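Local coordinates for protein 2-aminomuconic 6-semialdehyde dehydrogenase (Pseudomonas sp., PDB 7BZV) that probably oxidises 2-aminomuconic 6-semialdehyde with NAD+ in the meta-cleavage pathway of 2-aminophenol breakdown, working as a tetramer of aldehyde dehydrogenase family subunits, at residues 258-263 with 288-293; 292-297 with 396-401; 339-344 with 383-388; 351-356 with 375-380; 418-423 with 444-449. All blocks are in the same frame, centred on the assembly; numbering follows the deposited sequence.

Contact 1: residues 258-263 with 288-293; sequences NAAVIF and LCSERV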
# COMPACT_ATOMS: atom_id res chain seq x y z
N ASN B 258 -24.22 13.26 -17.42
CA ASN B 258 -23.21 13.84 -16.55
C ASN B 258 -23.38 15.35 -16.43
O ASN B 258 -23.73 16.03 -17.41
CB ASN B 258 -21.84 13.53 -17.11
CG ASN B 258 -21.59 12.03 -17.27
OD1 ASN B 258 -21.83 11.24 -16.35
ND2 ASN B 258 -21.13 11.64 -18.45
N ALA B 259 -23.07 15.88 -15.25
CA ALA B 259 -23.19 17.30 -14.97
C ALA B 259 -21.85 18.02 -15.05
O ALA B 259 -20.81 17.52 -14.61
CB ALA B 259 -23.78 17.52 -13.58
N ALA B 260 -21.90 19.22 -15.61
CA ALA B 260 -20.85 20.22 -15.51
C ALA B 260 -21.34 21.34 -14.63
O ALA B 260 -22.47 21.81 -14.80
CB ALA B 260 -20.50 20.77 -16.89
N VAL B 261 -20.47 21.80 -13.72
CA VAL B 261 -20.79 22.85 -12.76
C VAL B 261 -19.76 23.97 -12.92
O VAL B 261 -18.58 23.78 -12.60
CB VAL B 261 -20.80 22.32 -11.31
CG1 VAL B 261 -21.22 23.39 -10.35
CG2 VAL B 261 -21.72 21.15 -11.19
N ILE B 262 -20.23 25.14 -13.36
CA ILE B 262 -19.36 26.27 -13.70
C ILE B 262 -19.67 27.44 -12.78
O ILE B 262 -20.75 28.04 -12.85
CB ILE B 262 -19.52 26.65 -15.17
CG1 ILE B 262 -19.22 25.41 -16.03
CG2 ILE B 262 -18.58 27.84 -15.52
CD1 ILE B 262 -19.79 25.51 -17.41
N PHE B 263 -18.73 27.74 -11.90
CA PHE B 263 -18.84 28.86 -10.97
C PHE B 263 -18.32 30.15 -11.59
O PHE B 263 -17.46 30.17 -12.48
CB PHE B 263 -18.07 28.55 -9.67
CG PHE B 263 -18.77 27.51 -8.81
CD1 PHE B 263 -19.74 27.88 -7.88
CD2 PHE B 263 -18.48 26.18 -8.97
CE1 PHE B 263 -20.39 26.93 -7.12
CE2 PHE B 263 -19.12 25.19 -8.18
CZ PHE B 263 -20.08 25.57 -7.29
N LEU B 288 -18.43 10.00 -20.97
CA LEU B 288 -18.07 10.98 -19.94
C LEU B 288 -18.48 12.41 -20.29
O LEU B 288 -18.31 13.33 -19.48
CB LEU B 288 -16.56 10.91 -19.73
CG LEU B 288 -16.02 9.50 -19.46
CD1 LEU B 288 -14.53 9.37 -19.57
CD2 LEU B 288 -16.48 9.15 -18.07
N CYS B 289 -18.98 12.65 -21.49
CA CYS B 289 -19.39 13.99 -21.87
C CYS B 289 -20.49 14.55 -20.96
O CYS B 289 -21.32 13.82 -20.43
CB CYS B 289 -19.91 13.99 -23.31
SG CYS B 289 -18.65 13.88 -24.59
N SER B 290 -20.51 15.87 -20.83
CA SER B 290 -21.56 16.58 -20.12
C SER B 290 -22.79 16.77 -21.01
O SER B 290 -22.66 17.21 -22.15
CB SER B 290 -21.07 17.99 -19.74
OG SER B 290 -19.81 17.93 -19.20
N GLU B 291 -23.98 16.49 -20.46
CA GLU B 291 -25.24 16.87 -21.09
C GLU B 291 -26.13 17.74 -20.22
O GLU B 291 -27.16 18.21 -20.70
CB GLU B 291 -26.03 15.62 -21.53
CG GLU B 291 -25.38 14.96 -22.77
CD GLU B 291 -26.08 13.72 -23.32
OE1 GLU B 291 -27.17 13.33 -22.83
OE2 GLU B 291 -25.50 13.12 -24.25
N ARG B 292 -25.75 17.98 -18.96
CA ARG B 292 -26.43 18.90 -18.07
C ARG B 292 -25.37 19.88 -17.62
O ARG B 292 -24.34 19.46 -17.09
CB ARG B 292 -27.07 18.18 -16.86
CG ARG B 292 -28.08 17.07 -17.22
CD ARG B 292 -27.90 15.82 -16.27
NE ARG B 292 -28.16 16.28 -14.94
CZ ARG B 292 -27.61 15.87 -13.80
NH1 ARG B 292 -26.72 14.88 -13.70
NH2 ARG B 292 -27.99 16.51 -12.72
N VAL B 293 -25.57 21.16 -17.89
CA VAL B 293 -24.60 22.20 -17.56
C VAL B 293 -25.25 23.22 -16.64
O VAL B 293 -26.19 23.91 -17.05
CB VAL B 293 -24.05 22.89 -18.81
CG1 VAL B 293 -23.09 23.96 -18.40
CG2 VAL B 293 -23.36 21.90 -19.72
O HOH W 1 -23.91 12.81 -20.23

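Contact 2: residues 292-297 with 396-401; sequences RVYVER and HVTPFD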
# COMPACT_ATOMS: atom_id res chain seq x y z
N ARG B 292 -25.75 17.98 -18.96
CA ARG B 292 -26.43 18.90 -18.07
C ARG B 292 -25.37 19.88 -17.62
O ARG B 292 -24.34 19.46 -17.09
CB ARG B 292 -27.07 18.18 -16.86
CG ARG B 292 -28.08 17.07 -17.22
CD ARG B 292 -27.90 15.82 -16.27
NE ARG B 292 -28.16 16.28 -14.94
CZ ARG B 292 -27.61 15.87 -13.80
NH1 ARG B 292 -26.72 14.88 -13.70
NH2 ARG B 292 -27.99 16.51 -12.72
N VAL B 293 -25.57 21.16 -17.89
CA VAL B 293 -24.60 22.20 -17.56
C VAL B 293 -25.25 23.22 -16.64
O VAL B 293 -26.19 23.91 -17.05
CB VAL B 293 -24.05 22.89 -18.81
CG1 VAL B 293 -23.09 23.96 -18.40
CG2 VAL B 293 -23.36 21.90 -19.72
N TYR B 294 -24.69 23.38 -15.44
CA TYR B 294 -25.16 24.34 -14.43
C TYR B 294 -24.16 25.49 -14.38
O TYR B 294 -22.96 25.26 -14.12
CB TYR B 294 -25.30 23.64 -13.06
CG TYR B 294 -26.21 22.43 -13.13
CD1 TYR B 294 -27.59 22.56 -13.00
CD2 TYR B 294 -25.70 21.16 -13.35
CE1 TYR B 294 -28.45 21.45 -13.10
CE2 TYR B 294 -26.52 20.06 -13.44
CZ TYR B 294 -27.90 20.21 -13.34
OH TYR B 294 -28.69 19.10 -13.44
N VAL B 295 -24.62 26.72 -14.64
CA VAL B 295 -23.75 27.89 -14.66
C VAL B 295 -24.23 28.87 -13.61
O VAL B 295 -25.41 29.23 -13.59
CB VAL B 295 -23.73 28.56 -16.06
CG1 VAL B 295 -22.72 29.71 -16.10
CG2 VAL B 295 -23.47 27.48 -17.12
N GLU B 296 -23.32 29.30 -12.74
CA GLU B 296 -23.69 30.25 -11.70
C GLU B 296 -24.27 31.52 -12.33
O GLU B 296 -23.72 32.08 -13.30
CB GLU B 296 -22.51 30.54 -10.81
CG GLU B 296 -22.93 31.12 -9.48
CD GLU B 296 -21.76 31.53 -8.60
OE1 GLU B 296 -20.58 31.21 -8.91
OE2 GLU B 296 -22.04 32.18 -7.58
N ARG B 297 -25.39 31.97 -11.77
CA ARG B 297 -26.22 33.00 -12.40
C ARG B 297 -25.43 34.20 -12.91
O ARG B 297 -25.70 34.66 -14.03
CB ARG B 297 -27.30 33.47 -11.41
CG ARG B 297 -28.40 34.42 -11.94
CD ARG B 297 -29.75 34.26 -11.15
NE ARG B 297 -30.70 33.77 -12.13
CZ ARG B 297 -31.43 32.67 -12.03
NH1 ARG B 297 -31.40 31.94 -10.92
NH2 ARG B 297 -32.20 32.33 -13.03
N HIS B 396 -28.16 20.65 -22.08
CA HIS B 396 -29.08 21.66 -21.55
C HIS B 396 -28.34 22.53 -20.54
O HIS B 396 -27.71 22.01 -19.62
CB HIS B 396 -30.31 21.01 -20.90
CG HIS B 396 -31.29 22.00 -20.37
ND1 HIS B 396 -31.34 22.36 -19.04
CD2 HIS B 396 -32.24 22.73 -20.99
CE1 HIS B 396 -32.27 23.27 -18.86
NE2 HIS B 396 -32.84 23.50 -20.03
N VAL B 397 -28.40 23.85 -20.71
CA VAL B 397 -27.73 24.76 -19.79
C VAL B 397 -28.76 25.52 -18.96
O VAL B 397 -29.78 25.98 -19.48
CB VAL B 397 -26.77 25.70 -20.56
CG1 VAL B 397 -27.52 26.57 -21.52
CG2 VAL B 397 -25.96 26.53 -19.61
N THR B 398 -28.48 25.65 -17.66
CA THR B 398 -29.42 26.25 -16.70
C THR B 398 -28.63 27.03 -15.67
O THR B 398 -27.50 26.65 -15.35
CB THR B 398 -30.28 25.14 -16.03
OG1 THR B 398 -31.25 25.67 -15.11
CG2 THR B 398 -29.36 24.14 -15.29
N PRO B 399 -29.16 28.13 -15.16
CA PRO B 399 -28.47 28.85 -14.08
C PRO B 399 -28.70 28.21 -12.72
O PRO B 399 -29.70 27.52 -12.48
CB PRO B 399 -29.12 30.25 -14.12
CG PRO B 399 -30.54 29.97 -14.60
CD PRO B 399 -30.42 28.79 -15.56
N PHE B 400 -27.76 28.47 -11.82
CA PHE B 400 -27.90 28.13 -10.40
C PHE B 400 -27.41 29.29 -9.55
O PHE B 400 -26.68 30.18 -10.03
CB PHE B 400 -27.15 26.84 -10.01
CG PHE B 400 -25.67 26.98 -9.91
CD1 PHE B 400 -25.05 27.31 -8.73
CD2 PHE B 400 -24.88 26.72 -11.01
CE1 PHE B 400 -23.65 27.40 -8.64
CE2 PHE B 400 -23.53 26.81 -10.92
CZ PHE B 400 -22.90 27.14 -9.73
N ASP B 401 -27.82 29.29 -8.28
CA ASP B 401 -27.48 30.37 -7.37
C ASP B 401 -26.59 29.95 -6.22
O ASP B 401 -25.73 30.73 -5.82
CB ASP B 401 -28.74 31.04 -6.83
CG ASP B 401 -29.54 31.70 -7.94
OD1 ASP B 401 -29.01 32.64 -8.53
OD2 ASP B 401 -30.64 31.23 -8.28
O HOH W 2 -24.58 32.89 -7.07

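Contact 3: residues 339-344 with 383-388; sequences LSYFEL and ARVVRE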
# COMPACT_ATOMS: atom_id res chain seq x y z
N LEU B 339 -31.59 12.82 -33.30
CA LEU B 339 -32.54 13.79 -33.84
C LEU B 339 -33.92 13.66 -33.20
O LEU B 339 -34.63 14.66 -33.04
CB LEU B 339 -32.67 13.65 -35.35
CG LEU B 339 -31.46 14.09 -36.16
CD1 LEU B 339 -31.74 13.94 -37.66
CD2 LEU B 339 -31.09 15.52 -35.81
N SER B 340 -34.34 12.43 -32.86
CA SER B 340 -35.59 12.27 -32.12
C SER B 340 -35.55 13.03 -30.81
O SER B 340 -36.56 13.57 -30.35
CB SER B 340 -35.86 10.79 -31.84
OG SER B 340 -35.45 9.98 -32.92
N TYR B 341 -34.38 13.07 -30.16
CA TYR B 341 -34.27 13.81 -28.91
C TYR B 341 -34.26 15.31 -29.17
O TYR B 341 -34.83 16.06 -28.38
CB TYR B 341 -33.04 13.34 -28.12
CG TYR B 341 -33.34 12.20 -27.13
CD1 TYR B 341 -34.13 12.43 -26.00
CD2 TYR B 341 -32.85 10.92 -27.33
CE1 TYR B 341 -34.41 11.40 -25.09
CE2 TYR B 341 -33.12 9.88 -26.41
CZ TYR B 341 -33.91 10.13 -25.30
OH TYR B 341 -34.18 9.12 -24.41
N PHE B 342 -33.64 15.77 -30.26
CA PHE B 342 -33.81 17.16 -30.66
C PHE B 342 -35.29 17.51 -30.80
O PHE B 342 -35.73 18.61 -30.43
CB PHE B 342 -33.09 17.47 -31.98
CG PHE B 342 -31.58 17.48 -31.91
CD1 PHE B 342 -30.90 17.14 -30.74
CD2 PHE B 342 -30.84 17.81 -33.03
CE1 PHE B 342 -29.52 17.14 -30.70
CE2 PHE B 342 -29.45 17.82 -32.99
CZ PHE B 342 -28.79 17.49 -31.83
N GLU B 343 -36.08 16.59 -31.36
CA GLU B 343 -37.50 16.86 -31.55
C GLU B 343 -38.24 16.85 -30.21
O GLU B 343 -39.06 17.72 -29.94
CB GLU B 343 -38.10 15.85 -32.53
CG GLU B 343 -39.59 16.06 -32.86
CD GLU B 343 -39.88 17.43 -33.46
OE1 GLU B 343 -39.07 17.91 -34.28
OE2 GLU B 343 -40.93 18.02 -33.14
N LEU B 344 -37.93 15.87 -29.35
CA LEU B 344 -38.50 15.88 -28.01
C LEU B 344 -38.20 17.20 -27.31
O LEU B 344 -39.06 17.77 -26.64
CB LEU B 344 -37.96 14.71 -27.19
CG LEU B 344 -38.55 14.55 -25.79
CD1 LEU B 344 -40.08 14.38 -25.88
CD2 LEU B 344 -37.92 13.37 -25.08
N ALA B 383 -37.59 17.75 -17.21
CA ALA B 383 -37.90 17.44 -18.60
C ALA B 383 -37.10 16.23 -19.05
O ALA B 383 -35.99 15.98 -18.57
CB ALA B 383 -37.59 18.63 -19.50
N ARG B 384 -37.66 15.50 -20.02
CA ARG B 384 -37.06 14.22 -20.40
C ARG B 384 -35.69 14.40 -21.02
O ARG B 384 -34.75 13.63 -20.73
CB ARG B 384 -37.97 13.50 -21.40
CG ARG B 384 -39.28 13.00 -20.84
CD ARG B 384 -40.01 12.15 -21.89
NE ARG B 384 -39.16 11.04 -22.33
CZ ARG B 384 -39.21 10.46 -23.53
NH1 ARG B 384 -40.10 10.86 -24.43
NH2 ARG B 384 -38.37 9.47 -23.81
N VAL B 385 -35.54 15.38 -21.91
CA VAL B 385 -34.26 15.63 -22.56
C VAL B 385 -33.20 16.14 -21.59
O VAL B 385 -32.02 16.16 -21.93
CB VAL B 385 -34.37 16.63 -23.73
CG1 VAL B 385 -35.18 16.04 -24.86
CG2 VAL B 385 -34.99 17.94 -23.29
N VAL B 386 -33.60 16.58 -20.40
CA VAL B 386 -32.63 17.00 -19.40
C VAL B 386 -32.18 15.81 -18.56
O VAL B 386 -31.05 15.84 -18.03
CB VAL B 386 -33.22 18.09 -18.49
CG1 VAL B 386 -32.19 18.59 -17.49
CG2 VAL B 386 -33.72 19.26 -19.35
N ARG B 387 -32.99 14.75 -18.48
CA ARG B 387 -32.65 13.63 -17.62
C ARG B 387 -32.16 12.40 -18.36
O ARG B 387 -31.34 11.67 -17.82
CB ARG B 387 -33.87 13.25 -16.77
CG ARG B 387 -34.43 14.40 -15.95
CD ARG B 387 -35.44 13.91 -14.91
NE ARG B 387 -34.85 13.10 -13.85
CZ ARG B 387 -34.30 13.58 -12.74
NH1 ARG B 387 -34.24 14.89 -12.55
NH2 ARG B 387 -33.80 12.76 -11.82
N GLU B 388 -32.62 12.18 -19.59
CA GLU B 388 -32.35 10.96 -20.34
C GLU B 388 -31.09 11.11 -21.18
O GLU B 388 -30.88 12.14 -21.83
CB GLU B 388 -33.55 10.62 -21.24
CG GLU B 388 -34.82 10.47 -20.44
CD GLU B 388 -36.02 10.04 -21.25
OE1 GLU B 388 -35.87 9.61 -22.42
OE2 GLU B 388 -37.13 10.14 -20.70

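Contact 4: residues 351-356 with 375-380; sequences TFLAGG and VIAGLS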
# COMPACT_ATOMS: atom_id res chain seq x y z
N THR B 351 -35.58 26.20 -25.65
CA THR B 351 -34.94 27.22 -26.47
C THR B 351 -33.64 26.66 -27.02
O THR B 351 -32.81 26.13 -26.27
CB THR B 351 -34.67 28.47 -25.64
OG1 THR B 351 -35.89 28.95 -25.12
CG2 THR B 351 -33.98 29.55 -26.48
N PHE B 352 -33.45 26.80 -28.32
CA PHE B 352 -32.23 26.35 -28.98
C PHE B 352 -31.28 27.52 -29.09
O PHE B 352 -31.54 28.46 -29.84
CB PHE B 352 -32.52 25.76 -30.35
CG PHE B 352 -33.10 24.39 -30.29
CD1 PHE B 352 -34.41 24.21 -29.88
CD2 PHE B 352 -32.32 23.28 -30.58
CE1 PHE B 352 -34.95 22.95 -29.79
CE2 PHE B 352 -32.84 22.01 -30.49
CZ PHE B 352 -34.17 21.84 -30.11
N LEU B 353 -30.17 27.46 -28.34
CA LEU B 353 -29.11 28.47 -28.42
C LEU B 353 -28.13 28.21 -29.54
O LEU B 353 -27.42 29.14 -29.96
CB LEU B 353 -28.31 28.56 -27.11
CG LEU B 353 -29.13 28.89 -25.88
CD1 LEU B 353 -28.23 28.99 -24.66
CD2 LEU B 353 -29.91 30.18 -26.14
N ALA B 354 -28.03 26.97 -29.98
CA ALA B 354 -27.17 26.64 -31.10
C ALA B 354 -27.64 25.32 -31.67
O ALA B 354 -28.19 24.47 -30.96
CB ALA B 354 -25.69 26.58 -30.67
N GLY B 355 -27.48 25.18 -32.98
CA GLY B 355 -27.66 23.91 -33.62
C GLY B 355 -29.11 23.48 -33.59
O GLY B 355 -30.03 24.29 -33.74
N GLY B 356 -29.32 22.18 -33.41
CA GLY B 356 -30.65 21.61 -33.46
C GLY B 356 -31.02 20.95 -34.77
O GLY B 356 -32.11 20.38 -34.86
N VAL B 375 -27.07 23.26 -28.32
CA VAL B 375 -27.24 23.66 -26.93
C VAL B 375 -28.68 24.08 -26.74
O VAL B 375 -29.18 24.92 -27.50
CB VAL B 375 -26.30 24.81 -26.53
CG1 VAL B 375 -26.72 25.33 -25.19
CG2 VAL B 375 -24.88 24.35 -26.51
N ILE B 376 -29.35 23.55 -25.71
CA ILE B 376 -30.70 23.97 -25.39
C ILE B 376 -30.75 24.58 -24.00
O ILE B 376 -29.84 24.40 -23.18
CB ILE B 376 -31.74 22.82 -25.50
CG1 ILE B 376 -31.31 21.63 -24.63
CG2 ILE B 376 -31.91 22.38 -26.95
CD1 ILE B 376 -32.35 20.51 -24.52
N ALA B 377 -31.84 25.29 -23.73
CA ALA B 377 -32.05 26.00 -22.48
C ALA B 377 -33.55 26.14 -22.24
O ALA B 377 -34.37 25.90 -23.12
CB ALA B 377 -31.37 27.37 -22.50
N GLY B 378 -33.89 26.57 -21.04
CA GLY B 378 -35.25 26.93 -20.72
C GLY B 378 -36.06 25.86 -20.03
O GLY B 378 -37.22 26.12 -19.68
N LEU B 379 -35.53 24.66 -19.84
CA LEU B 379 -36.37 23.59 -19.32
C LEU B 379 -36.13 23.37 -17.83
O LEU B 379 -35.13 23.81 -17.25
CB LEU B 379 -36.14 22.30 -20.10
CG LEU B 379 -36.37 22.41 -21.61
CD1 LEU B 379 -36.11 21.09 -22.30
CD2 LEU B 379 -37.80 22.92 -21.92
N SER B 380 -37.06 22.66 -17.22
CA SER B 380 -36.93 22.29 -15.83
C SER B 380 -35.97 21.11 -15.70
O SER B 380 -35.64 20.41 -16.67
CB SER B 380 -38.29 21.91 -15.24
OG SER B 380 -38.48 20.52 -15.42

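Contact 5: residues 418-423 with 444-449; sequences AATIWT and NTWFLR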
# COMPACT_ATOMS: atom_id res chain seq x y z
N ALA B 418 -19.70 10.60 -14.28
CA ALA B 418 -18.69 11.65 -14.22
C ALA B 418 -19.28 13.03 -13.95
O ALA B 418 -20.48 13.28 -14.15
CB ALA B 418 -17.88 11.73 -15.52
N ALA B 419 -18.39 13.93 -13.51
CA ALA B 419 -18.70 15.35 -13.36
C ALA B 419 -17.47 16.19 -13.68
O ALA B 419 -16.34 15.70 -13.62
CB ALA B 419 -19.20 15.69 -11.94
N THR B 420 -17.71 17.44 -14.08
CA THR B 420 -16.62 18.39 -14.31
C THR B 420 -17.01 19.73 -13.68
O THR B 420 -18.08 20.27 -13.98
CB THR B 420 -16.30 18.54 -15.81
OG1 THR B 420 -15.22 19.50 -15.99
CG2 THR B 420 -17.51 18.98 -16.60
N ILE B 421 -16.15 20.22 -12.80
CA ILE B 421 -16.37 21.40 -11.97
C ILE B 421 -15.31 22.45 -12.30
O ILE B 421 -14.12 22.14 -12.26
CB ILE B 421 -16.20 21.08 -10.47
CG1 ILE B 421 -16.95 19.79 -10.06
CG2 ILE B 421 -16.58 22.25 -9.59
CD1 ILE B 421 -18.37 19.94 -10.23
N TRP B 422 -15.73 23.71 -12.45
CA TRP B 422 -14.84 24.81 -12.83
C TRP B 422 -14.97 25.91 -11.78
O TRP B 422 -16.03 26.54 -11.65
CB TRP B 422 -15.18 25.34 -14.24
CG TRP B 422 -14.84 24.28 -15.30
CD1 TRP B 422 -15.62 23.23 -15.68
CD2 TRP B 422 -13.60 24.14 -16.02
NE1 TRP B 422 -14.97 22.46 -16.59
CE2 TRP B 422 -13.73 22.97 -16.81
CE3 TRP B 422 -12.42 24.88 -16.08
CZ2 TRP B 422 -12.73 22.56 -17.66
CZ3 TRP B 422 -11.43 24.45 -16.92
CH2 TRP B 422 -11.59 23.29 -17.70
N THR B 423 -13.89 26.14 -11.03
CA THR B 423 -13.78 27.18 -10.01
C THR B 423 -12.30 27.38 -9.72
O THR B 423 -11.50 26.45 -9.86
CB THR B 423 -14.51 26.78 -8.71
OG1 THR B 423 -14.31 27.78 -7.70
CG2 THR B 423 -13.93 25.49 -8.14
N ASN B 444 -11.45 21.70 -13.08
CA ASN B 444 -10.73 22.55 -14.04
C ASN B 444 -10.08 21.74 -15.14
O ASN B 444 -9.03 22.10 -15.64
CB ASN B 444 -9.72 23.43 -13.33
CG ASN B 444 -10.39 24.47 -12.45
OD1 ASN B 444 -11.57 24.79 -12.61
ND2 ASN B 444 -9.65 24.95 -11.46
N THR B 445 -10.72 20.63 -15.52
CA THR B 445 -10.33 19.81 -16.66
C THR B 445 -11.51 18.86 -16.92
O THR B 445 -12.53 18.90 -16.24
CB THR B 445 -9.02 19.09 -16.35
OG1 THR B 445 -8.55 18.43 -17.51
CG2 THR B 445 -9.22 18.04 -15.28
N TRP B 446 -11.33 17.99 -17.91
CA TRP B 446 -12.34 17.02 -18.30
C TRP B 446 -11.61 15.93 -19.09
O TRP B 446 -10.72 16.24 -19.88
CB TRP B 446 -13.48 17.67 -19.12
CG TRP B 446 -14.40 16.61 -19.64
CD1 TRP B 446 -15.38 15.95 -18.94
CD2 TRP B 446 -14.38 16.04 -20.95
NE1 TRP B 446 -15.98 15.02 -19.76
CE2 TRP B 446 -15.38 15.06 -20.99
CE3 TRP B 446 -13.62 16.28 -22.11
CZ2 TRP B 446 -15.63 14.28 -22.14
CZ3 TRP B 446 -13.89 15.52 -23.28
CH2 TRP B 446 -14.87 14.51 -23.26
N PHE B 447 -11.94 14.66 -18.83
CA PHE B 447 -11.42 13.52 -19.59
C PHE B 447 -9.90 13.40 -19.49
O PHE B 447 -9.23 13.08 -20.47
CB PHE B 447 -11.89 13.61 -21.05
CG PHE B 447 -11.78 12.32 -21.85
CD1 PHE B 447 -11.94 11.08 -21.25
CD2 PHE B 447 -11.59 12.36 -23.23
CE1 PHE B 447 -11.91 9.92 -21.99
CE2 PHE B 447 -11.55 11.21 -23.99
CZ PHE B 447 -11.69 9.98 -23.36
N LEU B 448 -9.35 13.65 -18.30
CA LEU B 448 -7.95 13.31 -17.97
C LEU B 448 -7.93 11.99 -17.22
O LEU B 448 -8.52 11.87 -16.12
CB LEU B 448 -7.36 14.44 -17.12
CG LEU B 448 -6.33 15.49 -17.49
CD1 LEU B 448 -5.93 16.21 -16.16
CD2 LEU B 448 -5.18 14.82 -18.15
N ARG B 449 -7.29 10.96 -17.79
CA ARG B 449 -7.49 9.58 -17.34
C ARG B 449 -6.16 9.01 -16.85
O ARG B 449 -5.31 8.61 -17.66
CB ARG B 449 -8.09 8.73 -18.47
CG ARG B 449 -9.53 9.07 -18.86
CD ARG B 449 -10.47 8.33 -17.91
NE ARG B 449 -10.39 6.87 -18.02
CZ ARG B 449 -9.92 6.01 -17.10
NH1 ARG B 449 -9.41 6.37 -15.91
NH2 ARG B 449 -9.94 4.74 -17.39

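Contact 1: residues 258-263 with 288-293
Asn258 reaches across with its amide: ND2 bonds Cys289 O at 3.0 Å, the oxygen lying near the amide plane but the donor standing above the plane of the Cys289 carbonyl. CG lies beside the backbone N (chi1 -58°), which brings the amide to the chain before Ser290; ND2 also bonds Cys287 O and OD1 takes Ala418 N, so both ends of the buried amide are held. Water 1 joins Asn258 N to Cys289 O. Asn258 O accepts twice, from Glu291 N and from Arg292 N. Arg292, bent at chi2 and chi3, lays one guanidinium face over Ala259 CB, 4.0 Å from NH1; NH2 bonds Tyr294 OH and NH1 Lys257 O. On the face of Ala260, Ile262 CD1 meets Val293 CG1 at 3.8 Å. Backbone pairing is parallel, with Ala260 N bonding Arg292 O at 2.9 Å. The two strands belong to a beta-alpha-beta unit whose helix 268-280 packs on Ala260 and Ile262, while helix 403-411 touches Ala259 from the other face.

Contact 2: residues 292-297 with 396-401
Val293 and Val397 pair within two parallel neighbours of the seven-stranded mixed sheet of this aldehyde dehydrogenase fold, strands 290-296 and 394-400, whose axes diverge by 36°. Backbone bonds run from Val293 N to His396 O, Thr398 N to Val293 O, Val295 N to Thr398 O, Phe400 N to Val295 O and Arg297 N to Phe400 O. Among apolar contacts, Val397 CG2 lies 3.6 Å from Val295 CG2 on one face, where Phe300 and Phe303 of helix 297-312 pack on Val397. On the other, Thr398 CG2 sits 3.3 Å from Tyr294 CD1, the two side chains pointing the same way. Phe400 has CG between its backbone N and carbonyl carbon (chi1 75°), which swings the ring over Glu296; Glu296 CB makes a CH-pi contact 4.0 Å from the ring centroid. Glu296 OE1 bonds Ala264 N, and water 2 links OE2 to Asp401 O. Charge pairing comes at the exposed end, where Pro399 lies over one guanidinium face of Arg297 and Arg297 NH1 meets Asp401 OD2 at 2.8 Å in a salt bridge.

Contact 3: residues 339-344 with 383-388
Tyr341 is the first residue of the 339-344 segment to touch the short helix 384-387, and its OH donates to Glu388 OE1 at 2.7 Å. The ring and the carboxylate stand almost perpendicular, 88° apart, and OE1 receives the hydroxyl on its anti lone pair. The syn lone pair of that oxygen takes Arg384 NH2, while Arg384 NE bonds Glu388 OE2 at 2.8 Å, so the arginine grips the carboxylate side-on in a salt bridge and two donors hold OE1. This would probably favour the charged carboxylate. Val385 CG1 meets the edge of the Tyr341 ring at CD1 and approaches Tyr341 O at 3.5 Å. One turn on, Leu344 has CG anti to its backbone N (chi1 -176°), pointing its branches at the short helix. CD2 rests on one face of the Arg384 guanidinium, 3.4 Å from NH1, and CG packs 3.8 Å from Val385 CG1. Glu348, farther along helix 332-348, accepts from Arg384 N and Val385 N. This is surface helix-helix packing beside the sheet of an aldehyde dehydrogenase fold.

Contact 4: residues 351-356 with 375-380
Phe352 and Ile376 lie side by side on one face of an antiparallel strand pair that is interrupted by a classic beta bulge, at the edge of the seven-stranded sheet. Their side chains point the same way, and Ile376 CG2 stands over the middle of the phenyl face, 3.7 Å from the ring centroid and 14° off its normal, a CH-pi contact. The ethyl arm of Ile376 leaves in another direction: CG1 lies between the backbone N and the carbonyl carbon (chi1 55°), which sets CG2 beside the N, where it meets the ring. Arg346 adds a cation-pi contact to Phe352. Leu353 occupies the bulge and slants across Val375, its CD1 meeting Val375 CG1 at 4.0 Å and Ala377 CB at 4.1 Å; Cys304 of helix 297-312 also touches it. Val375 itself packs on Leu307 and Ile311 of that helix. Before the bulge, Thr351 and Ala377 form a hydrogen-bonded pair with N-H...O bonds both ways. After it, Val375 N bonds Ala354 O at 3.1 Å, with the donor above the carbonyl plane. The bulge itself is closed by Val375 O, which accepts from Leu353 N at 2.9 Å and, weakly, from Ala354 N at 3.4 Å.

Contact 5: residues 418-423 with 444-449
Trp422 spreads one face of its indole over the backbone of Asn444 and Thr445. Asn444 CA makes a CH-pi contact 3.6 Å from the centroid of the six-membered ring, 15° off its normal, and Thr445 N lies over the same face, 3.5 Å from CZ2. CG of Trp422 sits beside its backbone N (chi1 -68°), folding the ring across the departing chain. The Asn444 amide is turned 42° from the indole and reads the backbone of Thr423 at both ends: OD1 uses an in-plane lone pair to accept from Thr423 N at 3.1 Å, while ND2 donates to Thr423 O at 2.9 Å. Asn444 N also bonds Ile421 O at 2.8 Å, so three bonds fix this residue to the strand. Thr420 points OG1 anti to its backbone N, where it donates to Thr445 O at 2.8 Å; Trp422 NE1 makes a weak bond to the same hydroxyl. Trp446 CB approaches Thr420 OG1, and its indole NE1 bonds Leu288 O. Met271 and Met275 of helix 268-280 also pack on Trp422. Residues of two further subunits press on this loop, Arg484 of a second subunit on Thr445 and Leu426 of a third on Asn444. Here the chain leaves strand 440-443, the outermost strand of the sheet within this chain, in an aldehyde dehydrogenase fold, at contacts with two other subunits of the tetramer.

How the contacts relate
From the N terminus, contact 1 closes first, across helix 268-280. Strand 290-296 then begins contact 2, which spans about a hundred residues before strand 394-400 closes it. Within that span lies contact 3, joining helix 332-348 to helix 384-387, and contact 3 in turn encloses contact 4, the short antiparallel edge pair; none of these loops cross. Contact 5 follows separately. Contacts 1, 2, 4 and 5 all belong to one sheet: Tyr294 bonds back to Ala260 and Ile262, Val397 N to Ile376 O, and Val261 to Thr420 and Trp422. Contact 3 packs beside the sheet, with Val385 against Leu379 and Val386 against His396.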